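Local structure of inactive dihydroorotase-like domain (Chaetomium thermophilum, 5NNL) at residues A[17-22]-A[51-56]; A[28-33]-A[233-238]; A[148-153]-A[174-179]; A[213-218]-A[266-271]. The protein is a catalytically inactive relative of the dihydroorotases, a domain built on a beta/alpha barrel with additional antiparallel strands. All blocks are in the same frame, centred on the assembly; numbering follows the deposited sequence. Where two conformers were deposited one is given.

Contact 1. Residues A[17-22]-A[51-56]; sequences PGLVTR and GSISDV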
loop_
_atom_site.group_PDB
_atom_site.type_symbol
_atom_site.label_atom_id
_atom_site.label_comp_id
_atom_site.label_asym_id
_atom_site.label_seq_id
_atom_site.Cartn_x
_atom_site.Cartn_y
_atom_site.Cartn_z
ATOM N N PRO A 17 10.301 7.448 1.895
ATOM C CA PRO A 17 10.664 8.875 1.802
ATOM C C PRO A 17 11.810 9.175 0.849
ATOM O O PRO A 17 11.662 10.027 -0.035
ATOM C CB PRO A 17 11.016 9.223 3.255
ATOM C CG PRO A 17 10.164 8.321 4.066
ATOM C CD PRO A 17 10.041 7.035 3.283
ATOM N N GLY A 18 12.953 8.508 1.005
ATOM C CA GLY A 18 14.105 8.777 0.163
ATOM C C GLY A 18 14.207 7.841 -1.022
ATOM O O GLY A 18 15.305 7.429 -1.407
ATOM N N LEU A 19 13.060 7.506 -1.616
ATOM C CA LEU A 19 13.050 6.584 -2.748
ATOM C C LEU A 19 13.936 7.083 -3.884
ATOM O O LEU A 19 14.704 6.310 -4.470
ATOM C CB LEU A 19 11.618 6.385 -3.245
ATOM C CG LEU A 19 11.446 5.469 -4.458
ATOM C CD1 LEU A 19 11.895 4.053 -4.132
ATOM C CD2 LEU A 19 10.004 5.483 -4.932
ATOM N N VAL A 20 13.835 8.367 -4.216
ATOM C CA VAL A 20 14.559 8.945 -5.341
ATOM C C VAL A 20 15.729 9.804 -4.864
ATOM O O VAL A 20 16.254 10.614 -5.626
ATOM C CB VAL A 20 13.618 9.741 -6.263
ATOM C CG1 VAL A 20 12.692 8.792 -7.010
ATOM C CG2 VAL A 20 12.814 10.770 -5.469
ATOM N N THR A 21 16.140 9.642 -3.609
ATOM C CA THR A 21 17.361 10.269 -3.125
ATOM C C THR A 21 18.561 9.397 -3.465
ATOM O O THR A 21 18.513 8.169 -3.343
ATOM C CB THR A 21 17.294 10.493 -1.614
ATOM O OG1 THR A 21 16.191 11.352 -1.302
ATOM C CG2 THR A 21 18.588 11.125 -1.096
ATOM N N ARG A 22 19.642 10.041 -3.895
ATOM C CA ARG A 22 20.862 9.325 -4.237
ATOM C C ARG A 22 21.432 8.630 -3.006
ATOM O O ARG A 22 21.599 9.247 -1.950
ATOM C CB ARG A 22 21.888 10.298 -4.818
ATOM C CG ARG A 22 23.205 9.666 -5.262
ATOM C CD ARG A 22 24.300 10.723 -5.349
ATOM N NE ARG A 22 24.716 11.178 -4.020
ATOM C CZ ARG A 22 25.913 10.971 -3.471
ATOM N NH1 ARG A 22 26.869 10.321 -4.123
ATOM N NH2 ARG A 22 26.163 11.430 -2.251
ATOM N N GLY A 51 9.890 14.045 -3.895
ATOM C CA GLY A 51 10.197 13.618 -5.243
ATOM C C GLY A 51 9.265 12.507 -5.665
ATOM O O GLY A 51 8.311 12.171 -4.961
ATOM N N SER A 52 9.552 11.937 -6.831
ATOM C CA SER A 52 8.718 10.864 -7.351
ATOM C C SER A 52 9.438 10.177 -8.500
ATOM O O SER A 52 10.321 10.756 -9.140
ATOM C CB SER A 52 7.364 11.396 -7.830
ATOM O OG SER A 52 7.533 12.241 -8.956
ATOM N N ILE A 53 9.042 8.932 -8.754
ATOM C CA ILE A 53 9.425 8.239 -9.980
ATOM C C ILE A 53 8.502 8.758 -11.080
ATOM O O ILE A 53 7.348 8.343 -11.191
ATOM C CB ILE A 53 9.348 6.717 -9.834
ATOM C CG1 ILE A 53 10.345 6.245 -8.768
ATOM C CG2 ILE A 53 9.621 6.033 -11.182
ATOM C CD1 ILE A 53 10.341 4.740 -8.522
ATOM N N SER A 54 9.017 9.688 -11.891
ATOM C CA SER A 54 8.241 10.346 -12.934
ATOM C C SER A 54 8.883 10.299 -14.315
ATOM O O SER A 54 8.230 10.699 -15.286
ATOM C CB SER A 54 7.992 11.817 -12.561
ATOM O OG SER A 54 9.195 12.451 -12.147
ATOM N N ASP A 55 10.122 9.830 -14.442
ATOM C CA ASP A 55 10.801 9.774 -15.730
ATOM C C ASP A 55 11.838 8.654 -15.689
ATOM O O ASP A 55 11.915 7.890 -14.721
ATOM C CB ASP A 55 11.429 11.135 -16.048
ATOM C CG ASP A 55 12.214 11.689 -14.881
ATOM O OD1 ASP A 55 12.908 10.894 -14.211
ATOM O OD2 ASP A 55 12.133 12.910 -14.629
ATOM N N VAL A 56 12.646 8.560 -16.749
ATOM C CA VAL A 56 13.664 7.516 -16.824
ATOM C C VAL A 56 14.740 7.742 -15.770
ATOM O O VAL A 56 15.159 6.804 -15.080
ATOM C CB VAL A 56 14.259 7.461 -18.242
ATOM C CG1 VAL A 56 15.434 6.498 -18.299
ATOM C CG2 VAL A 56 13.190 7.049 -19.242
#
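L19, which packs against I53, gives its backbone O to the side-chain ND2 of N65. The O of T21 bonds the same ND2, so one amide nitrogen holds two carbonyls, of the second and the last residue of a short turn. That bend is a type I beta turn from G18 to T21, although the bond from T21 N to G18 O is weak. The turn presents L19 and V20 to the segment 51-56. V20 uses both methyls. Its CG2, set between the backbone N and the carbonyl carbon, lies 3.7 Å from S52 N and 3.9 Å from G51 CA. Its CG1 lies 3.7 Å from S52 O and 3.9 Å from I53 CG1. The contact thus joins two loops of the beta/alpha barrel, one after strand 13-14 and the other after strand 39-44. I53 holds CG1 anti to its own carbonyl carbon (chi1 -63°) and reaches on with an extended chain (chi2 179°). Its CD1 ends 3.7 Å from L19 CD2, and the two side chains cross at about a right angle. Both also touch A62 of helix 56-64. Beyond I53, D55 is the N-cap of that helix, with OD1 bonded to S58 N.

Contact 2. Residues A[28-33]-A[233-238]; sequences QRVTQA and ADVTVG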
loop_
_atom_site.group_PDB
_atom_site.type_symbol
_atom_site.label_atom_id
_atom_site.label_comp_id
_atom_site.label_asym_id
_atom_site.label_seq_id
_atom_site.Cartn_x
_atom_site.Cartn_y
_atom_site.Cartn_z
ATOM N N GLN A 28 15.904 0.019 1.401
ATOM C CA GLN A 28 16.360 -1.162 2.130
ATOM C C GLN A 28 15.665 -1.281 3.478
ATOM O O GLN A 28 15.100 -2.328 3.810
ATOM C CB GLN A 28 17.876 -1.116 2.336
ATOM C CG GLN A 28 18.373 -2.119 3.391
ATOM C CD GLN A 28 19.882 -2.223 3.455
ATOM O OE1 GLN A 28 20.505 -1.759 4.411
ATOM N NE2 GLN A 28 20.477 -2.850 2.447
ATOM N N ARG A 29 15.708 -0.214 4.276
ATOM C CA ARG A 29 15.163 -0.288 5.626
ATOM C C ARG A 29 13.669 -0.588 5.605
ATOM O O ARG A 29 13.161 -1.304 6.476
ATOM C CB ARG A 29 15.442 1.006 6.387
ATOM C CG ARG A 29 14.821 1.021 7.772
ATOM C CD ARG A 29 15.666 1.790 8.768
ATOM N NE ARG A 29 14.897 2.152 9.955
ATOM C CZ ARG A 29 15.271 3.073 10.839
ATOM N NH1 ARG A 29 16.404 3.740 10.673
ATOM N NH2 ARG A 29 14.504 3.332 11.889
ATOM N N VAL A 30 12.946 -0.054 4.617
ATOM C CA VAL A 30 11.519 -0.350 4.512
ATOM C C VAL A 30 11.306 -1.836 4.259
ATOM O O VAL A 30 10.372 -2.443 4.794
ATOM C CB VAL A 30 10.866 0.516 3.417
ATOM C CG1 VAL A 30 9.447 0.033 3.100
ATOM C CG2 VAL A 30 10.829 1.961 3.861
ATOM N N THR A 31 12.166 -2.450 3.440
ATOM C CA THR A 31 12.046 -3.886 3.208
ATOM C C THR A 31 12.387 -4.684 4.461
ATOM O O THR A 31 11.879 -5.797 4.635
ATOM C CB THR A 31 12.940 -4.322 2.043
ATOM O OG1 THR A 31 14.319 -4.099 2.369
ATOM C CG2 THR A 31 12.578 -3.560 0.782
ATOM N N GLN A 32 13.235 -4.140 5.339
ATOM C CA GLN A 32 13.525 -4.802 6.610
ATOM C C GLN A 32 12.285 -4.845 7.489
ATOM O O GLN A 32 11.860 -5.914 7.941
ATOM C CB GLN A 32 14.650 -4.078 7.355
ATOM C CG GLN A 32 16.001 -4.078 6.673
ATOM C CD GLN A 32 17.041 -3.290 7.459
ATOM O OE1 GLN A 32 16.895 -3.075 8.664
ATOM N NE2 GLN A 32 18.097 -2.857 6.778
ATOM N N ALA A 33 11.708 -3.675 7.764
ATOM C CA ALA A 33 10.515 -3.610 8.596
ATOM C C ALA A 33 9.350 -4.352 7.957
ATOM O O ALA A 33 8.486 -4.879 8.667
ATOM C CB ALA A 33 10.141 -2.150 8.859
ATOM N N ALA A 233 10.808 11.796 11.490
ATOM C CA ALA A 233 10.583 11.293 10.144
ATOM C C ALA A 233 11.111 9.869 10.050
ATOM O O ALA A 233 12.019 9.592 9.257
ATOM C CB ALA A 233 11.265 12.188 9.108
ATOM N N ASP A 234 10.566 8.958 10.858
ATOM C CA ASP A 234 11.035 7.582 10.835
ATOM C C ASP A 234 10.436 6.869 9.633
ATOM O O ASP A 234 9.237 6.977 9.360
ATOM C CB ASP A 234 10.684 6.844 12.128
ATOM C CG ASP A 234 11.749 5.827 12.523
ATOM O OD1 ASP A 234 12.919 5.992 12.111
ATOM O OD2 ASP A 234 11.420 4.854 13.235
ATOM N N VAL A 235 11.289 6.139 8.914
ATOM C CA VAL A 235 10.937 5.569 7.620
ATOM C C VAL A 235 10.014 4.362 7.722
ATOM O O VAL A 235 9.454 3.940 6.703
ATOM C CB VAL A 235 12.263 5.250 6.892
ATOM C CG1 VAL A 235 12.241 3.892 6.205
ATOM C CG2 VAL A 235 12.579 6.346 5.894
ATOM N N THR A 236 9.804 3.820 8.923
ATOM C CA THR A 236 9.053 2.583 9.101
ATOM C C THR A 236 7.722 2.792 9.820
ATOM O O THR A 236 7.129 1.822 10.302
ATOM C CB THR A 236 9.900 1.566 9.868
ATOM O OG1 THR A 236 10.112 2.034 11.203
ATOM C CG2 THR A 236 11.251 1.363 9.194
ATOM N N VAL A 237 7.243 4.035 9.911
ATOM C CA VAL A 237 5.985 4.297 10.603
ATOM C C VAL A 237 4.865 3.480 9.979
ATOM O O VAL A 237 4.716 3.426 8.751
ATOM C CB VAL A 237 5.645 5.798 10.578
ATOM C CG1 VAL A 237 6.495 6.557 11.578
ATOM C CG2 VAL A 237 5.795 6.381 9.174
ATOM N N GLY A 238 4.066 2.837 10.833
ATOM C CA GLY A 238 2.848 2.178 10.416
ATOM C C GLY A 238 3.003 0.771 9.877
ATOM O O GLY A 238 1.985 0.127 9.593
#
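R29 reaches across from helix 26-37 with CG trans to the backbone N. Its chain is bent at chi2 (147°). CG and NE pass close to the methyl of T236, with NE 3.8 Å from T236 CG2. The guanidinium ends at D234, where NH2 forms a salt bridge to OD1 at 3.1 Å. The guanidinium and carboxylate planes stand 81° apart, so this is not a flat two-pronged pairing. D234 OD2 is farther from R29 NH2, at 3.7 Å. R29 is deposited in two conformers, so the bridge is less certain than its length suggests. V235 meets V30 methyl to methyl, at about a right angle. The 3.3 Å between V30 CG2 and V235 CG1 is shorter than usual, and chi1 of V235 (137°) is off a staggered position, so the placing of this valine is doubtful. T236 holds CG2 beside its backbone N, and this methyl packs 3.7 Å from A33 CB. V297, from another loop, touches both D234 and T236. D234 to V237 form a type I beta turn. The arrangement is consistent with this family's closed beta/alpha barrel: helix 26-37, from its start, meets the loop after helix 221-228, beyond the eighth parallel strand, 215-217.

Contact 3. Residues A[148-153]-A[174-179]; sequences NRRIHV and KVTCDV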
loop_
_atom_site.group_PDB
_atom_site.type_symbol
_atom_site.label_atom_id
_atom_site.label_comp_id
_atom_site.label_asym_id
_atom_site.label_seq_id
_atom_site.Cartn_x
_atom_site.Cartn_y
_atom_site.Cartn_z
ATOM N N ASN A 148 -12.520 -0.446 -21.452
ATOM C CA ASN A 148 -12.776 -1.807 -20.989
ATOM C C ASN A 148 -11.515 -2.438 -20.403
ATOM O O ASN A 148 -11.083 -3.521 -20.806
ATOM C CB ASN A 148 -13.338 -2.672 -22.113
ATOM C CG ASN A 148 -13.837 -4.010 -21.611
ATOM O OD1 ASN A 148 -14.471 -4.100 -20.561
ATOM N ND2 ASN A 148 -13.532 -5.060 -22.348
ATOM N N ARG A 149 -10.918 -1.744 -19.440
ATOM C CA ARG A 149 -9.746 -2.239 -18.733
ATOM C C ARG A 149 -9.942 -2.017 -17.236
ATOM O O ARG A 149 -10.953 -1.462 -16.793
ATOM C CB ARG A 149 -8.465 -1.567 -19.247
ATOM C CG ARG A 149 -8.379 -0.056 -19.031
ATOM C CD ARG A 149 -6.956 0.343 -18.696
ATOM N NE ARG A 149 -6.505 -0.336 -17.482
ATOM C CZ ARG A 149 -5.264 -0.764 -17.261
ATOM N NH1 ARG A 149 -4.314 -0.595 -18.173
ATOM N NH2 ARG A 149 -4.974 -1.375 -16.121
ATOM N N ARG A 150 -8.961 -2.457 -16.455
ATOM C CA ARG A 150 -9.053 -2.449 -15.003
ATOM C C ARG A 150 -8.550 -1.129 -14.433
ATOM O O ARG A 150 -7.685 -0.469 -15.012
ATOM C CB ARG A 150 -8.242 -3.604 -14.406
ATOM C CG ARG A 150 -8.590 -4.974 -14.969
ATOM C CD ARG A 150 -7.721 -6.068 -14.360
ATOM N NE ARG A 150 -7.989 -6.256 -12.933
ATOM C CZ ARG A 150 -8.341 -7.405 -12.354
ATOM N NH1 ARG A 150 -8.468 -8.525 -13.057
ATOM N NH2 ARG A 150 -8.559 -7.437 -11.047
ATOM N N ILE A 151 -9.104 -0.753 -13.283
ATOM C CA ILE A 151 -8.647 0.406 -12.525
ATOM C C ILE A 151 -8.709 0.065 -11.043
ATOM O O ILE A 151 -9.667 -0.563 -10.580
ATOM C CB ILE A 151 -9.490 1.663 -12.831
ATOM C CG1 ILE A 151 -8.943 2.883 -12.087
ATOM C CG2 ILE A 151 -10.939 1.435 -12.458
ATOM C CD1 ILE A 151 -7.609 3.375 -12.602
ATOM N N HIS A 152 -7.688 0.484 -10.299
ATOM C CA HIS A 152 -7.622 0.271 -8.859
ATOM C C HIS A 152 -7.554 1.616 -8.155
ATOM O O HIS A 152 -6.727 2.464 -8.505
ATOM C CB HIS A 152 -6.407 -0.576 -8.469
ATOM C CG HIS A 152 -6.335 -0.878 -7.003
ATOM N ND1 HIS A 152 -7.054 -1.899 -6.420
ATOM C CD2 HIS A 152 -5.646 -0.281 -6.002
ATOM C CE1 HIS A 152 -6.800 -1.926 -5.123
ATOM N NE2 HIS A 152 -5.950 -0.955 -4.844
ATOM N N VAL A 153 -8.416 1.801 -7.157
ATOM C CA VAL A 153 -8.519 3.052 -6.413
ATOM C C VAL A 153 -7.924 2.835 -5.031
ATOM O O VAL A 153 -8.328 1.916 -4.310
ATOM C CB VAL A 153 -9.978 3.528 -6.313
ATOM C CG1 VAL A 153 -10.052 4.873 -5.605
ATOM C CG2 VAL A 153 -10.606 3.618 -7.695
ATOM N N LYS A 174 -14.749 -2.709 -14.221
ATOM C CA LYS A 174 -13.599 -3.447 -13.692
ATOM C C LYS A 174 -12.810 -2.560 -12.728
ATOM O O LYS A 174 -11.706 -2.093 -13.016
ATOM C CB LYS A 174 -12.704 -3.937 -14.823
ATOM C CG LYS A 174 -13.396 -4.781 -15.881
ATOM C CD LYS A 174 -12.382 -5.668 -16.596
ATOM C CE LYS A 174 -12.717 -5.875 -18.063
ATOM N NZ LYS A 174 -14.127 -6.296 -18.272
ATOM N N VAL A 175 -13.388 -2.338 -11.550
ATOM C CA VAL A 175 -12.767 -1.494 -10.537
ATOM C C VAL A 175 -12.536 -2.307 -9.272
ATOM O O VAL A 175 -13.375 -3.123 -8.876
ATOM C CB VAL A 175 -13.612 -0.234 -10.242
ATOM C CG1 VAL A 175 -15.006 -0.601 -9.821
ATOM C CG2 VAL A 175 -12.939 0.633 -9.185
ATOM N N THR A 176 -11.380 -2.087 -8.650
ATOM C CA THR A 176 -11.077 -2.590 -7.319
ATOM C C THR A 176 -10.559 -1.427 -6.484
ATOM O O THR A 176 -10.265 -0.351 -7.008
ATOM C CB THR A 176 -10.043 -3.729 -7.356
ATOM O OG1 THR A 176 -8.801 -3.240 -7.876
ATOM C CG2 THR A 176 -10.537 -4.875 -8.227
ATOM N N CYS A 177 -10.452 -1.631 -5.173
ATOM C CA CYS A 177 -10.012 -0.541 -4.316
ATOM C C CYS A 177 -9.375 -1.078 -3.046
ATOM O O CYS A 177 -9.550 -2.242 -2.680
ATOM C CB CYS A 177 -11.173 0.390 -3.942
ATOM S SG CYS A 177 -12.445 -0.396 -2.924
ATOM N N ASP A 178 -8.644 -0.196 -2.367
ATOM C CA ASP A 178 -8.107 -0.489 -1.049
ATOM C C ASP A 178 -8.376 0.676 -0.109
ATOM O O ASP A 178 -8.708 1.786 -0.532
ATOM C CB ASP A 178 -6.593 -0.781 -1.084
ATOM C CG ASP A 178 -5.757 0.443 -1.415
ATOM O OD1 ASP A 178 -5.277 0.544 -2.564
ATOM O OD2 ASP A 178 -5.568 1.301 -0.525
ATOM N N VAL A 179 -8.254 0.389 1.184
ATOM C CA VAL A 179 -8.207 1.412 2.218
ATOM C C VAL A 179 -6.931 1.195 3.012
ATOM O O VAL A 179 -6.467 0.064 3.184
ATOM C CB VAL A 179 -9.440 1.386 3.155
ATOM C CG1 VAL A 179 -10.726 1.374 2.354
ATOM C CG2 VAL A 179 -9.392 0.196 4.090
HETATM O O HOH W 1 -13.956 -1.359 -16.431
HETATM O O HOH W 2 -8.698 -3.499 -10.878
#
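H152 carries CG anti to its backbone N (chi1 -177°), and its ring plane is turned nearly perpendicular to the CA-CB-CG plane (chi2 82°). This directs both ring nitrogens to the neighbouring strand. On that strand, T176 and D178 hold their polar groups between backbone N and carbonyl carbon, where the ring can meet them. H152 ND1 and T176 OG1 are 2.6 Å apart, in the ring plane, and either could be the donor. H152 NE2 donates to D178 OD1 at 2.8 Å, using the anti lone pair of that oxygen. Ring and carboxylate planes are 28° apart. The strands 151-153 and 175-179 are parallel neighbours in the barrel, joined through helix 159-170 as a beta-alpha-beta unit. Four backbone bonds stitch them: I151 N to K174 O, T176 N to I151 O, D178 N to V153 O, and V153 N to T176 O at 2.8 Å. I151, V153, V175 and C177 point to the other face, where helix 134-146 packs on the first three. At the N-terminal end of the pair, K174 NZ bonds N148 OD1 at 3.2 Å. N148 is the first residue after helix 134-146 to leave helical angles, with the positive phi of a Schellman motif. One water links R149 O to K174 N. D178 OD1 also bonds S154 OG, and its OD2 bonds A155 N and S217 OG. The ring of F272 packs edge-to-face with H152. The imidazole is therefore fixed in rotation by a partner at each nitrogen, and the buried carboxylate has partners at both oxygens.

Contact 4. Residues A[213-218]-A[266-271]; sequences IDVFSI and DNPKEI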
loop_
_atom_site.group_PDB
_atom_site.type_symbol
_atom_site.label_atom_id
_atom_site.label_comp_id
_atom_site.label_asym_id
_atom_site.label_seq_id
_atom_site.Cartn_x
_atom_site.Cartn_y
_atom_site.Cartn_z
ATOM N N ILE A 213 -14.400 -3.546 -0.412
ATOM C CA ILE A 213 -12.976 -3.257 -0.308
ATOM C C ILE A 213 -12.209 -4.538 -0.610
ATOM O O ILE A 213 -12.356 -5.543 0.092
ATOM C CB ILE A 213 -12.631 -2.704 1.082
ATOM C CG1 ILE A 213 -13.534 -1.507 1.408
ATOM C CG2 ILE A 213 -11.168 -2.297 1.144
ATOM C CD1 ILE A 213 -13.437 -1.017 2.832
ATOM N N ASP A 214 -11.401 -4.506 -1.666
ATOM C CA ASP A 214 -10.680 -5.686 -2.123
ATOM C C ASP A 214 -9.353 -5.881 -1.405
ATOM O O ASP A 214 -8.926 -7.026 -1.216
ATOM C CB ASP A 214 -10.435 -5.589 -3.633
ATOM C CG ASP A 214 -11.724 -5.440 -4.422
ATOM O OD1 ASP A 214 -12.493 -6.421 -4.511
ATOM O OD2 ASP A 214 -11.986 -4.328 -4.927
ATOM N N VAL A 215 -8.707 -4.794 -0.977
ATOM C CA VAL A 215 -7.332 -4.836 -0.497
ATOM C C VAL A 215 -7.159 -3.903 0.694
ATOM O O VAL A 215 -7.765 -2.832 0.766
ATOM C CB VAL A 215 -6.345 -4.445 -1.622
ATOM C CG1 VAL A 215 -4.908 -4.375 -1.103
ATOM C CG2 VAL A 215 -6.447 -5.413 -2.785
ATOM N N PHE A 216 -6.308 -4.320 1.629
ATOM C CA PHE A 216 -5.778 -3.435 2.656
ATOM C C PHE A 216 -4.365 -3.028 2.268
ATOM O O PHE A 216 -3.576 -3.855 1.802
ATOM C CB PHE A 216 -5.747 -4.112 4.029
ATOM C CG PHE A 216 -7.094 -4.258 4.686
ATOM C CD1 PHE A 216 -8.036 -3.244 4.629
ATOM C CD2 PHE A 216 -7.405 -5.412 5.380
ATOM C CE1 PHE A 216 -9.262 -3.389 5.244
ATOM C CE2 PHE A 216 -8.627 -5.559 5.996
ATOM C CZ PHE A 216 -9.556 -4.553 5.931
ATOM N N SER A 217 -4.047 -1.753 2.462
ATOM C CA SER A 217 -2.696 -1.261 2.259
ATOM C C SER A 217 -2.247 -0.528 3.512
ATOM O O SER A 217 -3.051 -0.185 4.380
ATOM C CB SER A 217 -2.597 -0.324 1.045
ATOM O OG SER A 217 -3.265 0.900 1.294
ATOM N N ILE A 218 -0.942 -0.316 3.612
ATOM C CA ILE A 218 -0.403 0.556 4.646
ATOM C C ILE A 218 -0.429 2.008 4.193
ATOM O O ILE A 218 -0.983 2.873 4.879
ATOM C CB ILE A 218 1.017 0.092 5.021
ATOM C CG1 ILE A 218 0.939 -1.348 5.540
ATOM C CG2 ILE A 218 1.643 1.052 6.033
ATOM C CD1 ILE A 218 2.176 -1.840 6.220
ATOM N N ASP A 266 -4.378 -12.764 -1.263
ATOM C CA ASP A 266 -5.082 -13.283 -2.437
ATOM C C ASP A 266 -5.488 -12.167 -3.397
ATOM O O ASP A 266 -5.139 -12.190 -4.582
ATOM C CB ASP A 266 -6.312 -14.075 -2.000
ATOM C CG ASP A 266 -5.955 -15.282 -1.167
ATOM O OD1 ASP A 266 -5.662 -15.115 0.035
ATOM O OD2 ASP A 266 -5.967 -16.400 -1.717
ATOM N N ASN A 267 -6.243 -11.187 -2.900
ATOM C CA ASN A 267 -6.745 -10.142 -3.796
ATOM C C ASN A 267 -5.637 -9.246 -4.317
ATOM O O ASN A 267 -5.596 -9.001 -5.539
ATOM C CB ASN A 267 -7.842 -9.349 -3.088
ATOM C CG ASN A 267 -9.039 -10.197 -2.778
ATOM O OD1 ASN A 267 -9.202 -11.281 -3.337
ATOM N ND2 ASN A 267 -9.882 -9.720 -1.882
ATOM N N PRO A 268 -4.726 -8.714 -3.500
ATOM C CA PRO A 268 -3.638 -7.901 -4.066
ATOM C C PRO A 268 -2.797 -8.659 -5.073
ATOM O O PRO A 268 -2.250 -8.055 -6.003
ATOM C CB PRO A 268 -2.815 -7.488 -2.835
ATOM C CG PRO A 268 -3.267 -8.371 -1.723
ATOM C CD PRO A 268 -4.670 -8.767 -2.026
ATOM N N LYS A 269 -2.685 -9.976 -4.916
ATOM C CA LYS A 269 -1.874 -10.770 -5.825
ATOM C C LYS A 269 -2.501 -10.831 -7.214
ATOM O O LYS A 269 -1.796 -10.734 -8.225
ATOM C CB LYS A 269 -1.698 -12.164 -5.231
ATOM C CG LYS A 269 -0.803 -13.101 -5.996
ATOM C CD LYS A 269 -0.675 -14.407 -5.216
ATOM C CE LYS A 269 0.046 -15.486 -5.988
ATOM N NZ LYS A 269 0.160 -16.713 -5.144
ATOM N N GLU A 270 -3.824 -10.977 -7.286
ATOM C CA GLU A 270 -4.486 -11.085 -8.581
ATOM C C GLU A 270 -4.614 -9.726 -9.258
ATOM O O GLU A 270 -4.382 -9.607 -10.467
ATOM C CB GLU A 270 -5.865 -11.718 -8.412
ATOM C CG GLU A 270 -6.463 -12.255 -9.699
ATOM C CD GLU A 270 -7.932 -11.915 -9.840
ATOM O OE1 GLU A 270 -8.241 -10.782 -10.271
ATOM O OE2 GLU A 270 -8.775 -12.776 -9.507
ATOM N N ILE A 271 -4.979 -8.696 -8.494
ATOM C CA ILE A 271 -5.204 -7.372 -9.068
ATOM C C ILE A 271 -3.923 -6.834 -9.687
ATOM O O ILE A 271 -3.944 -6.209 -10.756
ATOM C CB ILE A 271 -5.761 -6.425 -7.989
ATOM C CG1 ILE A 271 -7.186 -6.846 -7.618
ATOM C CG2 ILE A 271 -5.740 -4.977 -8.458
ATOM C CD1 ILE A 271 -7.687 -6.259 -6.317
#
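N267 meets D214 where helix 257-271 crosses the eighth parallel strand of the beta/alpha barrel, 215-217. The axes of segment 266-271 and of strand 215-217 lie at 95° to each other, 8.3 Å apart at closest approach. The helix packs on the side of the strands to which T176 points, since I271 touches that residue as well. The side chain of N267 can be followed outward toward D214 O. Its CB lies 3.2 Å from D214 O, with V215 CG2 farther off. Its CG, placed beside the backbone N, is 3.5 Å from the same oxygen. At the tip, N267 ND2 donates to D214 O at 2.9 Å with an N-H...O angle of 158°. The oxygen receives it on a lone pair, in the carbonyl plane, and also lies in the plane of the amide. The bond is thus well directed at both ends. P268 comes next, at a kink in the helix where its N makes no bond to the preceding turn. V215 CG2 packs over this point, 3.8 Å from P268 N and 3.9 Å from P268 CD. The carboxylate of D214 has other partners: OD2 forms a salt bridge with K169 and accepts a bond from C177 N. One turn beyond N267, I271 CD1 touches two residues of segment 213-218, 3.8 Å from V215 CG2 and 3.9 Å from D214 CB.

The four contacts are spread around one beta/alpha barrel. Contacts 3 and 4 are closest, with centres about 10 Å apart. Contact 3 uses strand 175-180 and contact 4 its neighbour 215-217, and a probable hydrogen bond between C177 O and D214 N joins them. Contacts 1 and 2 have centres about 16 Å apart and touch where P17 packs on V235. Contact 2 lies on the opposite side of the chain's centre from contact 3, with centres about 27 Å apart. It touches contact 4 through G238 and I218. Along the chain, contact 1 closes before contacts 3 and 4 begin. Contact 2 spans 200 residues, so early and late parts of the barrel are brought together.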